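Local coordinates for protein Bm4233, isoform b (Brugia malayi, PDB 6ANY) that probably binds and carries sterols or related lipids, as a secreted venom allergen-like protein of the CAP superfamily from a parasitic filarial nematode, at residues M40-M46 with Y178-P183; R24-H29 with K198-C202. All coordinates share one frame; numbering follows the deposited sequence.

Interaction 1 of 2, residues M40-M46 with Y178-P183; sequences MPRGKNM and YELGEP
Tyr178 sets the edge of its ring against the backbone of residues 41-43 and fills the buried end of this contact. Its OH donates to Pro41 O at 2.7 Å, in the carbonyl plane and on a lone pair, and Pro41 O in turn lies in the plane of the ring, at its edge. Gly43 CA meets the same rim, 3.7 Å from Tyr178 CE2, where the absence of a side chain lets backbone and ring come together. The Met46 chain, bent at chi2 and chi3, brings CE to 3.7 Å from Tyr178 CG in an oblique approach. Beside the hydroxyl end, Pro41 CB and Leu180 CD2 are packed tightly at 3.5 Å. Two backbone bonds join the short, weakly paired antiparallel strands, Lys44 N to Glu179 O and Gly181 N to Arg42 O; a water joins Lys44 O and Glu179 N.

Toward solvent the contact is polar and less closely fitted. Arg42, exposed, makes a salt bridge with Glu182: NE reaches OE2 at 3.0 Å, nearly straight at 167°, while the second link, NH2 to OE1, is weak. Glu182 lies at the guanidinium edge, but its carboxylate is turned 46° from that plane. Glu179 OE1 takes a bond from Asn45 ND2 at 3.1 Å, met from above the carboxylate plane, whereas Lys44 NZ stays 4.3 Å from the same Glu179 OE1, too far for a salt bridge.

The two short strands, 43-44 and 179-180, form a sheet of their own, covered at Tyr178 by Leu27 of helix 10-28 and by Asn121; beyond it, Asn45 and Met46 side chains touch strand 201-202.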
loop_
_atom_site.group_PDB
_atom_site.type_symbol
_atom_site.label_atom_id
_atom_site.label_comp_id
_atom_site.label_asym_id
_atom_site.label_seq_id
_atom_site.Cartn_x
_atom_site.Cartn_y
_atom_site.Cartn_z
ATOM N N MET A 40 3.866 -13.233 -11.192
ATOM C CA MET A 40 3.001 -12.191 -11.653
ATOM C C MET A 40 3.609 -11.553 -12.864
ATOM O O MET A 40 4.809 -11.600 -13.026
ATOM C CB MET A 40 2.787 -11.182 -10.530
ATOM C CG MET A 40 1.896 -11.755 -9.421
ATOM S SD MET A 40 0.119 -11.781 -9.861
ATOM C CE MET A 40 -0.400 -10.090 -9.737
ATOM N N PRO A 41 2.784 -10.964 -13.725
ATOM C CA PRO A 41 3.294 -10.493 -15.024
ATOM C C PRO A 41 4.098 -9.234 -14.854
ATOM O O PRO A 41 3.811 -8.458 -13.966
ATOM C CB PRO A 41 2.007 -10.193 -15.826
ATOM C CG PRO A 41 0.900 -10.126 -14.821
ATOM C CD PRO A 41 1.312 -11.038 -13.723
ATOM N N ARG A 42 5.072 -9.036 -15.710
ATOM C CA ARG A 42 5.833 -7.795 -15.754
ATOM C C ARG A 42 4.945 -6.615 -16.074
ATOM O O ARG A 42 3.990 -6.756 -16.822
ATOM C CB ARG A 42 7.022 -7.873 -16.722
ATOM C CG ARG A 42 8.158 -8.737 -16.179
ATOM C CD ARG A 42 9.240 -9.050 -17.232
ATOM N NE ARG A 42 10.166 -7.947 -17.439
ATOM C CZ ARG A 42 11.266 -7.720 -16.727
ATOM N NH1 ARG A 42 11.585 -8.519 -15.728
ATOM N NH2 ARG A 42 12.062 -6.694 -17.027
ATOM N N GLY A 43 5.234 -5.483 -15.429
ATOM C CA GLY A 43 4.435 -4.294 -15.492
ATOM C C GLY A 43 5.154 -3.028 -15.903
ATOM O O GLY A 43 6.384 -2.943 -15.763
ATOM N N LYS A 44 4.381 -2.084 -16.472
ATOM C CA LYS A 44 4.882 -0.766 -16.866
ATOM C C LYS A 44 3.984 0.271 -16.278
ATOM O O LYS A 44 2.862 -0.032 -15.777
ATOM C CB LYS A 44 4.975 -0.611 -18.378
ATOM C CG LYS A 44 3.621 -0.488 -19.073
ATOM C CD LYS A 44 3.790 -0.415 -20.567
ATOM C CE LYS A 44 2.667 0.383 -21.176
ATOM N NZ LYS A 44 2.525 -0.022 -22.624
ATOM N N ASN A 45 4.478 1.487 -16.267
ATOM C CA ASN A 45 3.774 2.624 -15.663
ATOM C C ASN A 45 3.309 2.418 -14.182
ATOM O O ASN A 45 2.298 2.953 -13.768
ATOM C CB ASN A 45 2.617 3.075 -16.538
ATOM C CG ASN A 45 3.083 3.746 -17.812
ATOM O OD1 ASN A 45 4.055 4.458 -17.822
ATOM N ND2 ASN A 45 2.376 3.495 -18.887
ATOM N N MET A 46 4.054 1.651 -13.399
ATOM C CA MET A 46 3.721 1.479 -11.975
ATOM C C MET A 46 4.340 2.695 -11.285
ATOM O O MET A 46 5.545 2.864 -11.295
ATOM C CB MET A 46 4.283 0.166 -11.454
ATOM C CG MET A 46 4.275 -0.026 -9.945
ATOM S SD MET A 46 2.622 -0.526 -9.422
ATOM C CE MET A 46 2.630 -2.215 -9.823
ATOM N N TYR A 178 -2.424 -3.119 -12.563
ATOM C CA TYR A 178 -1.357 -2.362 -13.183
ATOM C C TYR A 178 -1.218 -2.744 -14.654
ATOM O O TYR A 178 -1.694 -3.761 -15.050
ATOM C CB TYR A 178 -0.024 -2.556 -12.442
ATOM C CG TYR A 178 0.516 -3.971 -12.362
ATOM C CD1 TYR A 178 0.143 -4.806 -11.323
ATOM C CD2 TYR A 178 1.464 -4.446 -13.284
ATOM C CE1 TYR A 178 0.629 -6.087 -11.213
ATOM C CE2 TYR A 178 1.965 -5.758 -13.209
ATOM C CZ TYR A 178 1.535 -6.596 -12.171
ATOM O OH TYR A 178 2.017 -7.903 -12.040
ATOM N N GLU A 179 -0.596 -1.892 -15.457
ATOM C CA GLU A 179 -0.477 -2.132 -16.923
ATOM C C GLU A 179 0.598 -3.193 -17.206
ATOM O O GLU A 179 1.676 -3.152 -16.630
ATOM C CB GLU A 179 -0.131 -0.868 -17.720
ATOM C CG GLU A 179 -1.084 0.268 -17.538
ATOM C CD GLU A 179 -0.599 1.540 -18.258
ATOM O OE1 GLU A 179 0.190 1.358 -19.262
ATOM O OE2 GLU A 179 -1.017 2.668 -17.791
ATOM N N LEU A 180 0.273 -4.130 -18.094
ATOM C CA LEU A 180 1.219 -5.131 -18.594
ATOM C C LEU A 180 2.246 -4.516 -19.523
ATOM O O LEU A 180 1.906 -3.821 -20.465
ATOM C CB LEU A 180 0.511 -6.233 -19.338
ATOM C CG LEU A 180 -0.514 -7.045 -18.496
ATOM C CD1 LEU A 180 -1.065 -8.158 -19.334
ATOM C CD2 LEU A 180 0.152 -7.654 -17.289
ATOM N N GLY A 181 3.513 -4.693 -19.187
ATOM C CA GLY A 181 4.582 -4.136 -19.991
ATOM C C GLY A 181 5.912 -4.370 -19.349
ATOM O O GLY A 181 6.081 -5.215 -18.463
ATOM N N GLU A 182 6.870 -3.568 -19.745
ATOM C CA GLU A 182 8.220 -3.603 -19.159
ATOM C C GLU A 182 8.447 -2.420 -18.177
ATOM O O GLU A 182 8.020 -1.274 -18.433
ATOM C CB GLU A 182 9.201 -3.569 -20.339
ATOM C CG GLU A 182 10.596 -3.991 -20.003
ATOM C CD GLU A 182 10.801 -5.509 -19.872
ATOM O OE1 GLU A 182 12.005 -5.871 -19.768
ATOM O OE2 GLU A 182 9.810 -6.294 -19.882
ATOM N N PRO A 183 9.142 -2.665 -17.058
ATOM C CA PRO A 183 9.533 -1.559 -16.202
ATOM C C PRO A 183 10.339 -0.489 -16.964
ATOM O O PRO A 183 11.118 -0.812 -17.843
ATOM C CB PRO A 183 10.359 -2.244 -15.118
ATOM C CG PRO A 183 9.824 -3.641 -15.090
ATOM C CD PRO A 183 9.663 -3.936 -16.526
HETATM O O HOH W 1 0.669 0.548 -14.109
#

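Interaction 2 of 2, residues R24-H29 with K198-C202; sequences RSLLIH and KSGLC. With SO4 (sulfate ion), chain D.
Ser25, in the last turn of helix 10-28, and His29, just past its C-terminal end, present their side chains to the same carbonyl, Ser199 O. With chi1 at 173°, Ser25 OG swings away from the backbone nitrogen and donates to Ser199 O at 2.7 Å, in the carbonyl plane and on a lone pair. The imidazole comes edge-on: its CE1 lies 3.2 Å from Ser199 O, which sits in the ring plane. What fixes the rotation of that ring is a bond within residues 24-29, His29 ND1 to Ser25 O at 2.8 Å, with the acceptor only 5° out of the ring plane. Ser25 O also accepts from His29 N, and is thus gripped by two donors.

Next to these polar groups the contact turns apolar. Ile28, with CG1 between the backbone nitrogen and the carbonyl carbon (chi1 59°), sends CD1 to 3.6 Å from Leu201 CD2, the two chains meeting at a slant; the same methyl lies 3.4 Å from Gly200 O. Leu201 CD2 also reaches Arg24 CB at 4.0 Å. Only the aliphatic root of Arg24 takes part, for its guanidinium is held elsewhere by the carbonyls of Leu47, Met138 and Trp140.

Away from the helix, Lys198 N donates to O4 of a sulfate, probably from the crystallisation liquor, at 3.0 Å. Gly200 and Leu201 both face Ala196, which makes a G1 beta bulge, and Gly200 has a positive phi, which glycine adopts readily. This is therefore a bulged two-stranded hairpin, secured by the Cys190-Cys202 disulfide, packed on the end of helix 10-28.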
loop_
_atom_site.group_PDB
_atom_site.type_symbol
_atom_site.label_atom_id
_atom_site.label_comp_id
_atom_site.label_asym_id
_atom_site.label_seq_id
_atom_site.Cartn_x
_atom_site.Cartn_y
_atom_site.Cartn_z
ATOM N N ARG A 24 6.428 -3.038 -5.129
ATOM C CA ARG A 24 5.934 -2.677 -6.433
ATOM C C ARG A 24 6.928 -2.976 -7.504
ATOM O O ARG A 24 6.577 -3.548 -8.523
ATOM C CB ARG A 24 5.537 -1.212 -6.445
ATOM C CG ARG A 24 4.146 -1.022 -5.865
ATOM C CD ARG A 24 3.948 0.375 -5.331
ATOM N NE ARG A 24 3.501 1.328 -6.343
ATOM C CZ ARG A 24 2.242 1.540 -6.721
ATOM N NH1 ARG A 24 1.230 0.911 -6.124
ATOM N NH2 ARG A 24 1.984 2.492 -7.634
ATOM N N SER A 25 8.188 -2.619 -7.270
ATOM C CA SER A 25 9.264 -2.901 -8.220
ATOM C C SER A 25 9.489 -4.397 -8.423
ATOM O O SER A 25 9.562 -4.892 -9.573
ATOM C CB SER A 25 10.537 -2.191 -7.765
ATOM O OG SER A 25 11.597 -2.582 -8.565
ATOM N N LEU A 26 9.572 -5.150 -7.333
ATOM C CA LEU A 26 9.689 -6.628 -7.434
ATOM C C LEU A 26 8.548 -7.196 -8.223
ATOM O O LEU A 26 8.754 -8.043 -9.071
ATOM C CB LEU A 26 9.727 -7.294 -6.070
ATOM C CG LEU A 26 11.021 -7.101 -5.272
ATOM C CD1 LEU A 26 10.856 -7.711 -3.913
ATOM C CD2 LEU A 26 12.257 -7.741 -5.904
ATOM N N LEU A 27 7.339 -6.681 -8.004
ATOM C CA LEU A 27 6.180 -7.154 -8.738
ATOM C C LEU A 27 6.268 -6.883 -10.236
ATOM O O LEU A 27 5.969 -7.796 -11.038
ATOM C CB LEU A 27 4.919 -6.452 -8.232
ATOM C CG LEU A 27 3.590 -6.874 -8.766
ATOM C CD1 LEU A 27 3.307 -8.373 -8.503
ATOM C CD2 LEU A 27 2.524 -5.968 -8.208
ATOM N N ILE A 28 6.570 -5.634 -10.635
ATOM C CA ILE A 28 6.636 -5.309 -12.103
ATOM C C ILE A 28 7.868 -5.923 -12.825
ATOM O O ILE A 28 7.865 -6.041 -14.032
ATOM C CB ILE A 28 6.566 -3.822 -12.403
ATOM C CG1 ILE A 28 7.691 -3.082 -11.724
ATOM C CG2 ILE A 28 5.199 -3.244 -12.007
ATOM C CD1 ILE A 28 7.741 -1.653 -12.160
ATOM N N HIS A 29 8.851 -6.393 -12.056
ATOM C CA HIS A 29 9.960 -7.137 -12.579
ATOM C C HIS A 29 9.717 -8.649 -12.648
ATOM O O HIS A 29 10.615 -9.358 -13.037
ATOM C CB HIS A 29 11.220 -6.864 -11.786
ATOM C CG HIS A 29 11.857 -5.577 -12.138
ATOM N ND1 HIS A 29 11.441 -4.370 -11.615
ATOM C CD2 HIS A 29 12.811 -5.285 -13.061
ATOM C CE1 HIS A 29 12.178 -3.403 -12.125
ATOM N NE2 HIS A 29 13.034 -3.942 -12.984
ATOM N N LYS A 198 16.588 2.973 -11.052
ATOM C CA LYS A 198 16.939 1.938 -10.105
ATOM C C LYS A 198 15.792 0.997 -9.831
ATOM O O LYS A 198 16.004 -0.195 -9.804
ATOM C CB LYS A 198 17.429 2.492 -8.752
ATOM C CG LYS A 198 18.924 2.793 -8.704
ATOM C CD LYS A 198 19.305 3.402 -7.357
ATOM C CE LYS A 198 18.790 4.840 -7.202
ATOM N NZ LYS A 198 19.870 5.850 -7.406
ATOM N N SER A 199 14.586 1.528 -9.689
ATOM C CA SER A 199 13.453 0.688 -9.356
ATOM C C SER A 199 12.651 0.268 -10.574
ATOM O O SER A 199 11.901 -0.688 -10.507
ATOM C CB SER A 199 12.580 1.401 -8.317
ATOM O OG SER A 199 12.035 2.575 -8.822
ATOM N N GLY A 200 12.728 1.022 -11.676
ATOM C CA GLY A 200 11.889 0.758 -12.846
ATOM C C GLY A 200 10.478 1.306 -12.638
ATOM O O GLY A 200 9.556 0.982 -13.370
ATOM N N LEU A 201 10.268 2.153 -11.639
ATOM C CA LEU A 201 8.942 2.744 -11.390
ATOM C C LEU A 201 8.916 4.147 -11.898
ATOM O O LEU A 201 9.940 4.811 -11.917
ATOM C CB LEU A 201 8.649 2.779 -9.878
ATOM C CG LEU A 201 8.683 1.494 -9.050
ATOM C CD1 LEU A 201 8.691 1.834 -7.581
ATOM C CD2 LEU A 201 7.512 0.626 -9.338
ATOM N N CYS A 202 7.742 4.595 -12.335
ATOM C CA CYS A 202 7.554 5.932 -12.875
ATOM C C CYS A 202 7.276 6.922 -11.793
ATOM O O CYS A 202 6.513 6.642 -10.874
ATOM C CB CYS A 202 6.424 5.968 -13.926
ATOM S SG CYS A 202 6.804 4.893 -15.333
HETATM S S SO4 D . 16.950 7.111 -10.376
HETATM O O1 SO4 D . 17.895 7.975 -9.647
HETATM O O2 SO4 D . 15.771 6.997 -9.514
HETATM O O3 SO4 D . 16.501 7.608 -11.704
HETATM O O4 SO4 D . 17.581 5.781 -10.426
#

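How the interactions relate
From the N terminus, helix 10-28 delivers the first half of interaction 2, and residues 40-46 follow soon after as the first half of interaction 1. The chain then runs through the remaining helices and the four-stranded mixed sheet before residues 178-183 return to close interaction 1; residues 198-202 close interaction 2 last. The smaller loop is thus enclosed by the larger, without crossing. The two contacts, with centres about 8 Å apart, also touch: Met46 O and Cys202 N, and Gly43 N and Ile28 O, are probable hydrogen-bond pairs, both 3.0 Å. Interaction 2 ties the C-terminal hairpin to the end of helix 10-28; interaction 1 ties the segment leading toward that hairpin to residues 40-46.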